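Local coordinates for putative exported protein (Bordetella parapertussis, PDB 3OCJ) that is of unknown function but carries a Rossmann-like methyltransferase domain and is therefore probably an S-adenosylmethionine-dependent methyltransferase, at residues 102-107 with 296-301; 132-137 with 160-165; 230-233 with 237-240; 269-274 with 288-293. All blocks are in the same frame, centred on the assembly; numbering follows the deposited sequence.

Contact 1: 102-107 with 296-301; sequences RERHGH and FPTVIA
Arg104, on the helix 96-115, lays its aliphatic chain over Phe296 and Thr298, where the chain enters strand 298-302. This is helix-on-sheet packing in a Rossmann-like methyltransferase fold: the strand belongs to the antiparallel C-terminal pair that follows five parallel strands, and the helix covers one face of the sheet. The tight part is a CH-pi contact. Arg104 CD stands 3.6 Å from the centroid of the Phe296 ring, only 8° off the ring normal, and so meets the face almost at its centre. The chain leaves with CG anti to the backbone N and then bends at chi3 (55°), a turn that lets NE bond to Thr101 OG1 on the same helix while CD stays over the ring. The guanidinium itself adds little to the contact: its plane is turned 54° from that of the ring, and CZ is 5.3 Å from the ring centroid, at most a weak cation-pi attraction. NH2 is also hydrogen-bonded close by, and Phe108 makes a further cation-pi contact with Arg104. The solvent side is at His107, which is partly exposed and offers its CB, its imidazole ND1 being hydrogen-bonded to Arg110. No hydrogen bond joins the two segments; Thr298 OG1 instead rests against carbon, 3.4 Å from Arg104 CG and 3.6 Å from His107 CB.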
loop_
_atom_site.group_PDB
_atom_site.type_symbol
_atom_site.label_atom_id
_atom_site.label_comp_id
_atom_site.label_asym_id
_atom_site.label_seq_id
_atom_site.Cartn_x
_atom_site.Cartn_y
_atom_site.Cartn_z
ATOM N N ARG A 102 -5.969 -4.937 3.920
ATOM C CA ARG A 102 -6.947 -5.793 3.234
ATOM C C ARG A 102 -8.345 -5.193 3.274
ATOM O O ARG A 102 -9.107 -5.297 2.307
ATOM C CB ARG A 102 -6.973 -7.225 3.783
ATOM C CG ARG A 102 -5.678 -7.934 3.566
ATOM C CD ARG A 102 -5.827 -9.447 3.473
ATOM N NE ARG A 102 -4.491 -9.997 3.397
ATOM C CZ ARG A 102 -3.832 -10.485 4.437
ATOM N NH1 ARG A 102 -4.421 -10.551 5.629
ATOM N NH2 ARG A 102 -2.597 -10.931 4.274
ATOM N N GLU A 103 -8.698 -4.567 4.397
ATOM C CA GLU A 103 -9.971 -3.855 4.475
ATOM C C GLU A 103 -9.977 -2.710 3.471
ATOM O O GLU A 103 -10.955 -2.511 2.755
ATOM C CB GLU A 103 -10.201 -3.304 5.877
ATOM C CG GLU A 103 -10.482 -4.341 6.948
ATOM C CD GLU A 103 -10.621 -3.686 8.298
ATOM O OE1 GLU A 103 -11.621 -2.968 8.482
ATOM O OE2 GLU A 103 -9.731 -3.873 9.143
ATOM N N ARG A 104 -8.877 -1.963 3.426
ATOM C CA ARG A 104 -8.723 -0.860 2.486
ATOM C C ARG A 104 -8.899 -1.344 1.048
ATOM O O ARG A 104 -9.599 -0.718 0.270
ATOM C CB ARG A 104 -7.359 -0.210 2.680
ATOM C CG ARG A 104 -7.020 0.857 1.634
ATOM C CD ARG A 104 -5.489 0.975 1.388
ATOM N NE ARG A 104 -4.912 -0.324 1.017
ATOM C CZ ARG A 104 -4.991 -0.866 -0.196
ATOM N NH1 ARG A 104 -5.603 -0.235 -1.189
ATOM N NH2 ARG A 104 -4.459 -2.070 -0.412
ATOM N N HIS A 105 -8.249 -2.452 0.697
ATOM C CA HIS A 105 -8.427 -3.057 -0.620
ATOM C C HIS A 105 -9.900 -3.298 -0.949
ATOM O O HIS A 105 -10.349 -3.062 -2.077
ATOM C CB HIS A 105 -7.646 -4.372 -0.673
ATOM C CG HIS A 105 -7.683 -5.055 -2.002
ATOM N ND1 HIS A 105 -7.021 -4.568 -3.108
ATOM C CD2 HIS A 105 -8.265 -6.214 -2.385
ATOM C CE1 HIS A 105 -7.215 -5.390 -4.125
ATOM N NE2 HIS A 105 -7.965 -6.397 -3.713
ATOM N N GLY A 106 -10.653 -3.791 0.032
ATOM C CA GLY A 106 -12.083 -3.983 -0.146
ATOM C C GLY A 106 -12.812 -2.676 -0.402
ATOM O O GLY A 106 -13.715 -2.609 -1.247
ATOM N N HIS A 107 -12.444 -1.631 0.338
ATOM C CA HIS A 107 -13.086 -0.333 0.130
ATOM C C HIS A 107 -12.737 0.260 -1.240
ATOM O O HIS A 107 -13.584 0.884 -1.882
ATOM C CB HIS A 107 -12.759 0.646 1.268
ATOM C CG HIS A 107 -13.340 0.243 2.588
ATOM N ND1 HIS A 107 -14.693 0.044 2.775
ATOM C CD2 HIS A 107 -12.754 0.009 3.786
ATOM C CE1 HIS A 107 -14.912 -0.309 4.029
ATOM N NE2 HIS A 107 -13.752 -0.343 4.663
ATOM N N PHE A 296 -5.965 2.736 8.186
ATOM C CA PHE A 296 -5.638 2.890 6.770
ATOM C C PHE A 296 -6.888 3.276 5.985
ATOM O O PHE A 296 -7.379 2.492 5.165
ATOM C CB PHE A 296 -5.055 1.572 6.231
ATOM C CG PHE A 296 -4.095 1.724 5.059
ATOM C CD1 PHE A 296 -3.978 2.905 4.328
ATOM C CD2 PHE A 296 -3.293 0.642 4.714
ATOM C CE1 PHE A 296 -3.057 2.993 3.254
ATOM C CE2 PHE A 296 -2.390 0.713 3.658
ATOM C CZ PHE A 296 -2.265 1.894 2.933
ATOM N N PRO A 297 -7.391 4.501 6.201
ATOM C CA PRO A 297 -8.604 4.901 5.488
ATOM C C PRO A 297 -8.404 5.043 3.988
ATOM O O PRO A 297 -7.311 5.324 3.480
ATOM C CB PRO A 297 -8.940 6.274 6.084
ATOM C CG PRO A 297 -8.220 6.329 7.410
ATOM C CD PRO A 297 -6.965 5.503 7.197
ATOM N N THR A 298 -9.521 4.867 3.292
ATOM C CA THR A 298 -9.662 5.133 1.873
ATOM C C THR A 298 -10.345 6.485 1.760
ATOM O O THR A 298 -11.208 6.818 2.579
ATOM C CB THR A 298 -10.521 4.035 1.249
ATOM O OG1 THR A 298 -9.827 2.785 1.343
ATOM C CG2 THR A 298 -10.896 4.314 -0.212
ATOM N N VAL A 299 -9.965 7.266 0.761
ATOM C CA VAL A 299 -10.649 8.519 0.485
ATOM C C VAL A 299 -11.019 8.609 -0.989
ATOM O O VAL A 299 -10.207 8.294 -1.873
ATOM C CB VAL A 299 -9.818 9.742 0.934
ATOM C CG1 VAL A 299 -8.428 9.772 0.248
ATOM C CG2 VAL A 299 -10.582 11.048 0.683
ATOM N N ILE A 300 -12.258 9.026 -1.240
ATOM C CA ILE A 300 -12.756 9.273 -2.587
ATOM C C ILE A 300 -12.949 10.778 -2.720
ATOM O O ILE A 300 -13.684 11.386 -1.929
ATOM C CB ILE A 300 -14.080 8.543 -2.871
ATOM C CG1 ILE A 300 -13.942 7.038 -2.578
ATOM C CG2 ILE A 300 -14.475 8.753 -4.331
ATOM C CD1 ILE A 300 -14.333 6.606 -1.173
ATOM N N ALA A 301 -12.281 11.377 -3.701
ATOM C CA ALA A 301 -12.242 12.830 -3.867
ATOM C C ALA A 301 -12.728 13.206 -5.262
ATOM O O ALA A 301 -12.296 12.617 -6.245
ATOM C CB ALA A 301 -10.821 13.318 -3.643
#

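Contact 2: 132-137 with 160-165; sequences ELLALD and TRLAAG
With CG anti to the carbonyl carbon (chi1 -66°) and an extended second torsion, Leu134 sends both of its methyls across to the 160-165 segment. Leu162 answers with the other arrangement, CG anti to the backbone N (chi1 -173°), which together with a chi2 of 62° brings CG and CD2 up to Leu134 CD1. That methyl lies 3.8 Å from Leu162 CD2 and equally close to Leu162 CG, the two leucine side chains running at a slant to one another. Ala163 CB meets both branches of the fork, 3.9 Å from Leu134 CD2 and 4.0 Å from Leu134 CD1, whereas CD1 alone reaches Leu162. The contact is wholly apolar and small, 126 Å² in all, and no hydrogen bond crosses it. It is a modest example of a short, weakly bonded helical turn of a Rossmann-like domain touching the next helix through one leucine. Leu134 and Leu162 stay partly exposed, whereas Ala163 is buried. A side-chain to backbone hydrogen bond lies nearby, between His166 NE2 and Leu134 O. Behind the leucine, Leu133 packs on strand 121-124 and Leu136 on helix 96-115; Ala163 in turn rests on Ile172 of strand 172-176, an outermost strand of the sheet.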
loop_
_atom_site.group_PDB
_atom_site.type_symbol
_atom_site.label_atom_id
_atom_site.label_comp_id
_atom_site.label_asym_id
_atom_site.label_seq_id
_atom_site.Cartn_x
_atom_site.Cartn_y
_atom_site.Cartn_z
ATOM N N GLU A 132 -6.560 -4.494 -7.949
ATOM C CA GLU A 132 -7.879 -3.944 -7.683
ATOM C C GLU A 132 -8.690 -3.800 -8.977
ATOM O O GLU A 132 -9.855 -4.163 -9.019
ATOM C CB GLU A 132 -7.792 -2.626 -6.893
ATOM C CG GLU A 132 -7.281 -1.412 -7.659
ATOM C CD GLU A 132 -5.774 -1.410 -7.885
ATOM O OE1 GLU A 132 -5.118 -2.441 -7.623
ATOM O OE2 GLU A 132 -5.246 -0.365 -8.329
ATOM N N LEU A 133 -8.065 -3.314 -10.043
ATOM C CA LEU A 133 -8.787 -3.134 -11.301
ATOM C C LEU A 133 -9.178 -4.460 -11.960
ATOM O O LEU A 133 -10.240 -4.569 -12.572
ATOM C CB LEU A 133 -7.984 -2.267 -12.278
ATOM C CG LEU A 133 -7.673 -0.828 -11.855
ATOM C CD1 LEU A 133 -6.985 -0.095 -13.000
ATOM C CD2 LEU A 133 -8.927 -0.092 -11.425
ATOM N N LEU A 134 -8.328 -5.471 -11.829
ATOM C CA LEU A 134 -8.607 -6.765 -12.443
ATOM C C LEU A 134 -9.643 -7.566 -11.647
ATOM O O LEU A 134 -10.141 -8.584 -12.115
ATOM C CB LEU A 134 -7.315 -7.569 -12.615
ATOM C CG LEU A 134 -6.299 -6.999 -13.611
ATOM C CD1 LEU A 134 -4.972 -7.741 -13.519
ATOM C CD2 LEU A 134 -6.839 -7.040 -15.040
ATOM N N ALA A 135 -9.969 -7.100 -10.446
ATOM C CA ALA A 135 -10.949 -7.788 -9.606
ATOM C C ALA A 135 -12.371 -7.261 -9.788
ATOM O O ALA A 135 -13.317 -7.848 -9.267
ATOM C CB ALA A 135 -10.545 -7.708 -8.138
ATOM N N LEU A 136 -12.528 -6.160 -10.515
ATOM C CA LEU A 136 -13.844 -5.534 -10.646
ATOM C C LEU A 136 -14.769 -6.304 -11.583
ATOM O O LEU A 136 -14.325 -7.139 -12.376
ATOM C CB LEU A 136 -13.720 -4.081 -11.120
ATOM C CG LEU A 136 -12.832 -3.150 -10.296
ATOM C CD1 LEU A 136 -12.779 -1.758 -10.910
ATOM C CD2 LEU A 136 -13.302 -3.087 -8.855
ATOM N N ASP A 137 -16.064 -6.021 -11.475
ATOM C CA ASP A 137 -17.073 -6.652 -12.314
ATOM C C ASP A 137 -17.362 -5.722 -13.482
ATOM O O ASP A 137 -17.894 -4.630 -13.294
ATOM C CB ASP A 137 -18.339 -6.898 -11.479
ATOM C CG ASP A 137 -19.462 -7.547 -12.271
ATOM O OD1 ASP A 137 -19.293 -7.796 -13.481
ATOM O OD2 ASP A 137 -20.527 -7.811 -11.673
ATOM N N THR A 160 0.874 -7.293 -16.735
ATOM C CA THR A 160 0.596 -7.994 -17.981
ATOM C C THR A 160 0.357 -9.479 -17.734
ATOM O O THR A 160 -0.607 -10.049 -18.246
ATOM C CB THR A 160 1.728 -7.800 -18.980
ATOM O OG1 THR A 160 2.966 -8.209 -18.393
ATOM C CG2 THR A 160 1.828 -6.352 -19.362
ATOM N N ARG A 161 1.221 -10.094 -16.931
ATOM C CA ARG A 161 1.091 -11.519 -16.624
ATOM C C ARG A 161 -0.199 -11.842 -15.869
ATOM O O ARG A 161 -0.843 -12.856 -16.139
ATOM C CB ARG A 161 2.308 -12.037 -15.848
ATOM C CG ARG A 161 3.613 -12.009 -16.636
ATOM C CD ARG A 161 4.704 -12.842 -15.963
ATOM N NE ARG A 161 4.988 -12.403 -14.598
ATOM C CZ ARG A 161 5.901 -11.491 -14.275
ATOM N NH1 ARG A 161 6.626 -10.908 -15.220
ATOM N NH2 ARG A 161 6.091 -11.161 -13.004
ATOM N N LEU A 162 -0.579 -10.981 -14.926
ATOM C CA LEU A 162 -1.785 -11.205 -14.142
ATOM C C LEU A 162 -3.035 -11.022 -15.004
ATOM O O LEU A 162 -4.048 -11.683 -14.787
ATOM C CB LEU A 162 -1.824 -10.264 -12.933
ATOM C CG LEU A 162 -2.958 -10.493 -11.926
ATOM C CD1 LEU A 162 -2.848 -11.883 -11.315
ATOM C CD2 LEU A 162 -2.953 -9.427 -10.833
ATOM N N ALA A 163 -2.948 -10.133 -15.990
ATOM C CA ALA A 163 -4.091 -9.812 -16.837
ATOM C C ALA A 163 -4.211 -10.741 -18.043
ATOM O O ALA A 163 -5.203 -10.685 -18.770
ATOM C CB ALA A 163 -4.002 -8.364 -17.306
ATOM N N ALA A 164 -3.208 -11.589 -18.249
ATOM C CA ALA A 164 -3.087 -12.358 -19.493
ATOM C C ALA A 164 -4.347 -13.106 -19.927
ATOM O O ALA A 164 -4.640 -13.184 -21.125
ATOM C CB ALA A 164 -1.889 -13.315 -19.429
ATOM N N GLY A 165 -5.085 -13.662 -18.971
ATOM C CA GLY A 165 -6.277 -14.429 -19.295
ATOM C C GLY A 165 -7.567 -13.691 -18.988
ATOM O O GLY A 165 -8.663 -14.250 -19.080
#

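Contact 3: 230-233 with 237-240; sequences PPPA and DSPW
Ser238 and Trp240 meet the three consecutive prolines 230-232 within a single loop, a compact illustration of how a proline-rich loop can be held without regular secondary structure. The polar part centres on one hydroxyl. Ser238 OG donates to Pro230 O at 2.7 Å, approaching in the carbonyl plane on a lone pair, with a C=O...donor angle of 141°. The same oxygen accepts from Trp240 N at 3.2 Å, closing an ST turn. A chi1 of 176° turns OG away from the serine's amide and sets it between the proline carbonyl and the tryptophan amide. Acting as donor and acceptor at once, it links the carbonyl of Pro230 to the turn that carries the indole.

The apolar part is a proline-on-indole CH-pi contact. Pro231 CB stands 3.5 Å from the centroid of the Trp240 six-membered ring and 8° off its normal, squarely over the face, while Pro231 CA covers the middle of the whole indole on that same face. Pro230 O also lies over this face, its 3.4 Å approach to Trp240 NE1 being too poorly angled for a hydrogen bond; NE1 makes a weak one to Thr229 OG1 instead. Pro232 crosses the indole at about a right angle, its CD 3.9 Å from Trp240 CE3.

A glycerol molecule, probably from the crystallisation liquor, lies about 3 Å from the Trp240 side chain between nearest atoms. The loop links strand 221-226 to helix 247-261 at the protein surface; Pro230 packs on Thr270, just ahead of helix 271-280, and Trp240 touches Leu295.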
loop_
_atom_site.group_PDB
_atom_site.type_symbol
_atom_site.label_atom_id
_atom_site.label_comp_id
_atom_site.label_asym_id
_atom_site.label_seq_id
_atom_site.Cartn_x
_atom_site.Cartn_y
_atom_site.Cartn_z
ATOM N N PRO A 230 -1.700 8.286 12.030
ATOM C CA PRO A 230 -0.801 8.220 13.192
ATOM C C PRO A 230 -1.500 7.589 14.387
ATOM O O PRO A 230 -2.692 7.826 14.583
ATOM C CB PRO A 230 -0.506 9.695 13.474
ATOM C CG PRO A 230 -1.785 10.393 13.047
ATOM C CD PRO A 230 -2.148 9.665 11.766
ATOM N N PRO A 231 -0.760 6.812 15.192
ATOM C CA PRO A 231 -1.333 6.237 16.414
ATOM C C PRO A 231 -1.432 7.288 17.517
ATOM O O PRO A 231 -0.899 8.399 17.379
ATOM C CB PRO A 231 -0.304 5.175 16.803
ATOM C CG PRO A 231 1.000 5.762 16.314
ATOM C CD PRO A 231 0.645 6.419 14.991
ATOM N N PRO A 232 -2.122 6.949 18.607
ATOM C CA PRO A 232 -2.320 7.929 19.678
ATOM C C PRO A 232 -1.016 8.476 20.272
ATOM O O PRO A 232 -0.987 9.654 20.607
ATOM C CB PRO A 232 -3.129 7.147 20.718
ATOM C CG PRO A 232 -3.885 6.142 19.905
ATOM C CD PRO A 232 -2.924 5.728 18.816
ATOM N N ALA A 233 0.042 7.680 20.360
ATOM C CA ALA A 233 1.281 8.215 20.932
ATOM C C ALA A 233 1.818 9.374 20.092
ATOM O O ALA A 233 2.398 10.325 20.623
ATOM C CB ALA A 233 2.327 7.130 21.069
ATOM N N ASP A 237 -4.571 13.837 17.540
ATOM C CA ASP A 237 -5.740 13.667 16.680
ATOM C C ASP A 237 -5.771 12.299 16.013
ATOM O O ASP A 237 -6.383 12.126 14.955
ATOM C CB ASP A 237 -5.749 14.774 15.632
ATOM C CG ASP A 237 -5.699 16.150 16.256
ATOM O OD1 ASP A 237 -6.527 16.417 17.149
ATOM O OD2 ASP A 237 -4.824 16.957 15.875
ATOM N N SER A 238 -5.093 11.325 16.611
ATOM C CA SER A 238 -5.151 9.968 16.084
ATOM C C SER A 238 -6.591 9.497 16.036
ATOM O O SER A 238 -7.318 9.629 17.019
ATOM C CB SER A 238 -4.390 9.004 16.977
ATOM O OG SER A 238 -4.533 7.673 16.504
ATOM N N PRO A 239 -7.005 8.908 14.907
ATOM C CA PRO A 239 -8.344 8.315 14.801
ATOM C C PRO A 239 -8.392 6.836 15.216
ATOM O O PRO A 239 -9.450 6.222 15.125
ATOM C CB PRO A 239 -8.626 8.408 13.303
ATOM C CG PRO A 239 -7.258 8.184 12.681
ATOM C CD PRO A 239 -6.275 8.868 13.624
ATOM N N TRP A 240 -7.266 6.247 15.613
ATOM C CA TRP A 240 -7.249 4.828 15.936
ATOM C C TRP A 240 -8.324 4.477 16.949
ATOM O O TRP A 240 -8.459 5.154 17.977
ATOM C CB TRP A 240 -5.883 4.400 16.485
ATOM C CG TRP A 240 -4.793 4.326 15.457
ATOM C CD1 TRP A 240 -4.723 5.008 14.264
ATOM C CD2 TRP A 240 -3.618 3.514 15.527
ATOM N NE1 TRP A 240 -3.560 4.677 13.606
ATOM C CE2 TRP A 240 -2.876 3.750 14.350
ATOM C CE3 TRP A 240 -3.129 2.593 16.468
ATOM C CZ2 TRP A 240 -1.660 3.108 14.095
ATOM C CZ3 TRP A 240 -1.930 1.959 16.214
ATOM C CH2 TRP A 240 -1.205 2.219 15.036
#

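Contact 4: 269-274 with 288-293; sequences RTHAQT and FEDDRA
His271 and Asp290 form a histidine-carboxylate hydrogen bond, and His271 and Phe288 an edge-to-face aromatic pair, joining the first turn of helix 271-280 to the end of strand 286-289, an outermost strand of the sheet, beside strand 298-302. The imidazole is directed toward the 288-293 segment by a first torsion that puts CG anti to the carbonyl carbon. His271 NE2 donates to Asp290 OD1 over 2.7 Å with an N-H...acceptor angle of 169°, the acceptor practically in the imidazole plane. OD1 is met on its syn side, somewhat out of the carboxylate plane; ring and carboxylate planes are 70° apart. The neighbouring CD2 edge faces Phe288: His271 CD2 is 3.5 Å from Phe288 CD1, over the phenyl face but displaced toward its rim, with ring planes at 68° and centroids 5.0 Å apart. Thr274 approaches the phenyl edge, CG2 at a looser 4.4 Å from Phe288 CE1.

The helix start is itself well defined. Thr270, at the N-cap, accepts from Gln273 N through OG1 while Gln273 OE1 receives Thr270 N at 3.0 Å, a reciprocal capping box. Phe227 supplies a second edge-to-face partner for His271, and Pro297 packs beside both His271 and Asp290. Held between an acid and a phenyl face, the imidazole has its rotation restrained; the carboxylate would probably stabilise the proton on NE2 and could favour the doubly protonated form.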
loop_
_atom_site.group_PDB
_atom_site.type_symbol
_atom_site.label_atom_id
_atom_site.label_comp_id
_atom_site.label_asym_id
_atom_site.label_seq_id
_atom_site.Cartn_x
_atom_site.Cartn_y
_atom_site.Cartn_z
ATOM N N ARG A 269 -0.518 10.391 8.464
ATOM C CA ARG A 269 -1.284 11.628 8.352
ATOM C C ARG A 269 -2.713 11.403 8.810
ATOM O O ARG A 269 -3.261 10.301 8.672
ATOM C CB ARG A 269 -1.286 12.124 6.902
ATOM C CG ARG A 269 0.081 12.636 6.446
ATOM C CD ARG A 269 0.051 13.306 5.059
ATOM N NE ARG A 269 1.399 13.821 4.786
ATOM C CZ ARG A 269 2.373 13.125 4.204
ATOM N NH1 ARG A 269 2.143 11.911 3.710
ATOM N NH2 ARG A 269 3.575 13.687 4.088
ATOM N N THR A 270 -3.307 12.445 9.383
ATOM C CA THR A 270 -4.688 12.358 9.837
ATOM C C THR A 270 -5.668 12.603 8.679
ATOM O O THR A 270 -5.279 13.034 7.579
ATOM C CB THR A 270 -4.970 13.404 10.909
ATOM O OG1 THR A 270 -4.797 14.704 10.338
ATOM C CG2 THR A 270 -4.035 13.238 12.112
ATOM N N HIS A 271 -6.949 12.350 8.946
ATOM C CA HIS A 271 -8.014 12.667 8.007
ATOM C C HIS A 271 -8.004 14.161 7.690
ATOM O O HIS A 271 -8.109 14.555 6.538
ATOM C CB HIS A 271 -9.386 12.309 8.603
ATOM C CG HIS A 271 -9.656 10.836 8.702
ATOM N ND1 HIS A 271 -9.144 10.043 9.704
ATOM C CD2 HIS A 271 -10.431 10.030 7.938
ATOM C CE1 HIS A 271 -9.582 8.802 9.543
ATOM N NE2 HIS A 271 -10.361 8.768 8.475
ATOM N N ALA A 272 -7.869 14.986 8.724
ATOM C CA ALA A 272 -7.872 16.430 8.519
ATOM C C ALA A 272 -6.683 16.888 7.682
ATOM O O ALA A 272 -6.826 17.757 6.821
ATOM C CB ALA A 272 -7.899 17.165 9.867
ATOM N N GLN A 273 -5.509 16.306 7.923
ATOM C CA GLN A 273 -4.335 16.669 7.130
ATOM C C GLN A 273 -4.553 16.280 5.669
ATOM O O GLN A 273 -4.284 17.064 4.763
ATOM C CB GLN A 273 -3.070 16.011 7.674
ATOM C CG GLN A 273 -2.590 16.615 8.990
ATOM C CD GLN A 273 -1.389 15.891 9.552
ATOM O OE1 GLN A 273 -1.354 14.665 9.605
ATOM N NE2 GLN A 273 -0.389 16.654 9.981
ATOM N N THR A 274 -5.044 15.063 5.446
ATOM C CA THR A 274 -5.294 14.586 4.093
ATOM C C THR A 274 -6.353 15.452 3.406
ATOM O O THR A 274 -6.208 15.800 2.229
ATOM C CB THR A 274 -5.690 13.101 4.119
ATOM O OG1 THR A 274 -4.557 12.348 4.577
ATOM C CG2 THR A 274 -6.101 12.610 2.728
ATOM N N PHE A 288 -14.643 9.602 3.144
ATOM C CA PHE A 288 -13.678 8.673 3.717
ATOM C C PHE A 288 -14.356 7.340 4.007
ATOM O O PHE A 288 -15.480 7.291 4.528
ATOM C CB PHE A 288 -13.058 9.242 5.000
ATOM C CG PHE A 288 -12.199 10.458 4.776
ATOM C CD1 PHE A 288 -10.850 10.338 4.464
ATOM C CD2 PHE A 288 -12.730 11.732 4.893
ATOM C CE1 PHE A 288 -10.062 11.453 4.268
ATOM C CE2 PHE A 288 -11.941 12.855 4.694
ATOM C CZ PHE A 288 -10.597 12.709 4.375
ATOM N N GLU A 289 -13.688 6.249 3.661
ATOM C CA GLU A 289 -14.144 4.908 4.000
ATOM C C GLU A 289 -13.122 4.310 4.946
ATOM O O GLU A 289 -12.039 3.864 4.524
ATOM C CB GLU A 289 -14.311 4.043 2.741
ATOM C CG GLU A 289 -15.444 4.521 1.826
ATOM C CD GLU A 289 -16.833 4.208 2.385
ATOM O OE1 GLU A 289 -16.941 3.402 3.327
ATOM O OE2 GLU A 289 -17.826 4.769 1.866
ATOM N N ASP A 290 -13.440 4.337 6.234
ATOM C CA ASP A 290 -12.494 3.900 7.249
ATOM C C ASP A 290 -12.507 2.393 7.439
ATOM O O ASP A 290 -13.572 1.768 7.477
ATOM C CB ASP A 290 -12.809 4.543 8.599
ATOM C CG ASP A 290 -12.463 6.019 8.656
ATOM O OD1 ASP A 290 -11.693 6.506 7.805
ATOM O OD2 ASP A 290 -12.950 6.701 9.597
ATOM N N ASP A 291 -11.325 1.813 7.598
ATOM C CA ASP A 291 -11.237 0.450 8.101
ATOM C C ASP A 291 -11.664 0.453 9.573
ATOM O O ASP A 291 -11.788 1.513 10.203
ATOM C CB ASP A 291 -9.800 -0.064 7.957
ATOM C CG ASP A 291 -8.796 0.813 8.695
ATOM O OD1 ASP A 291 -8.703 2.017 8.351
ATOM O OD2 ASP A 291 -8.105 0.316 9.609
ATOM N N ARG A 292 -11.906 -0.729 10.124
ATOM C CA ARG A 292 -12.463 -0.833 11.462
ATOM C C ARG A 292 -11.654 -0.078 12.515
ATOM O O ARG A 292 -12.208 0.655 13.326
ATOM C CB ARG A 292 -12.608 -2.302 11.866
ATOM C CG ARG A 292 -13.690 -3.037 11.085
ATOM C CD ARG A 292 -13.793 -4.491 11.546
ATOM N NE ARG A 292 -14.156 -4.590 12.960
ATOM C CZ ARG A 292 -13.284 -4.681 13.963
ATOM N NH1 ARG A 292 -11.977 -4.695 13.719
ATOM N NH2 ARG A 292 -13.720 -4.761 15.215
ATOM N N ALA A 293 -10.334 -0.229 12.489
ATOM C CA ALA A 293 -9.506 0.407 13.507
ATOM C C ALA A 293 -9.020 1.812 13.120
ATOM O O ALA A 293 -8.358 2.473 13.917
ATOM C CB ALA A 293 -8.297 -0.493 13.861
#

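Contacts 1 and 4 share the antiparallel C-terminal end of the sheet: their centres are 9 Å apart, and a probable hydrogen bond of 2.8 Å between Thr298 O and Glu289 N ties their neighbouring strands. Contact 3 abuts contact 4, Pro230 CD lying 3.3 Å from Arg269 O, with 10 Å between centres. Contact 2 lies apart in the parallel half, about 35 Å from contact 3 between centres, yet helix 96-115 bridges it to contact 1 through His105 CE1 and Glu132 CA, 3.9 Å apart. A bound palmitic acid lies about 4 Å from the Phe296 side chain of contact 1 and about 10 Å from Trp240 of contact 3.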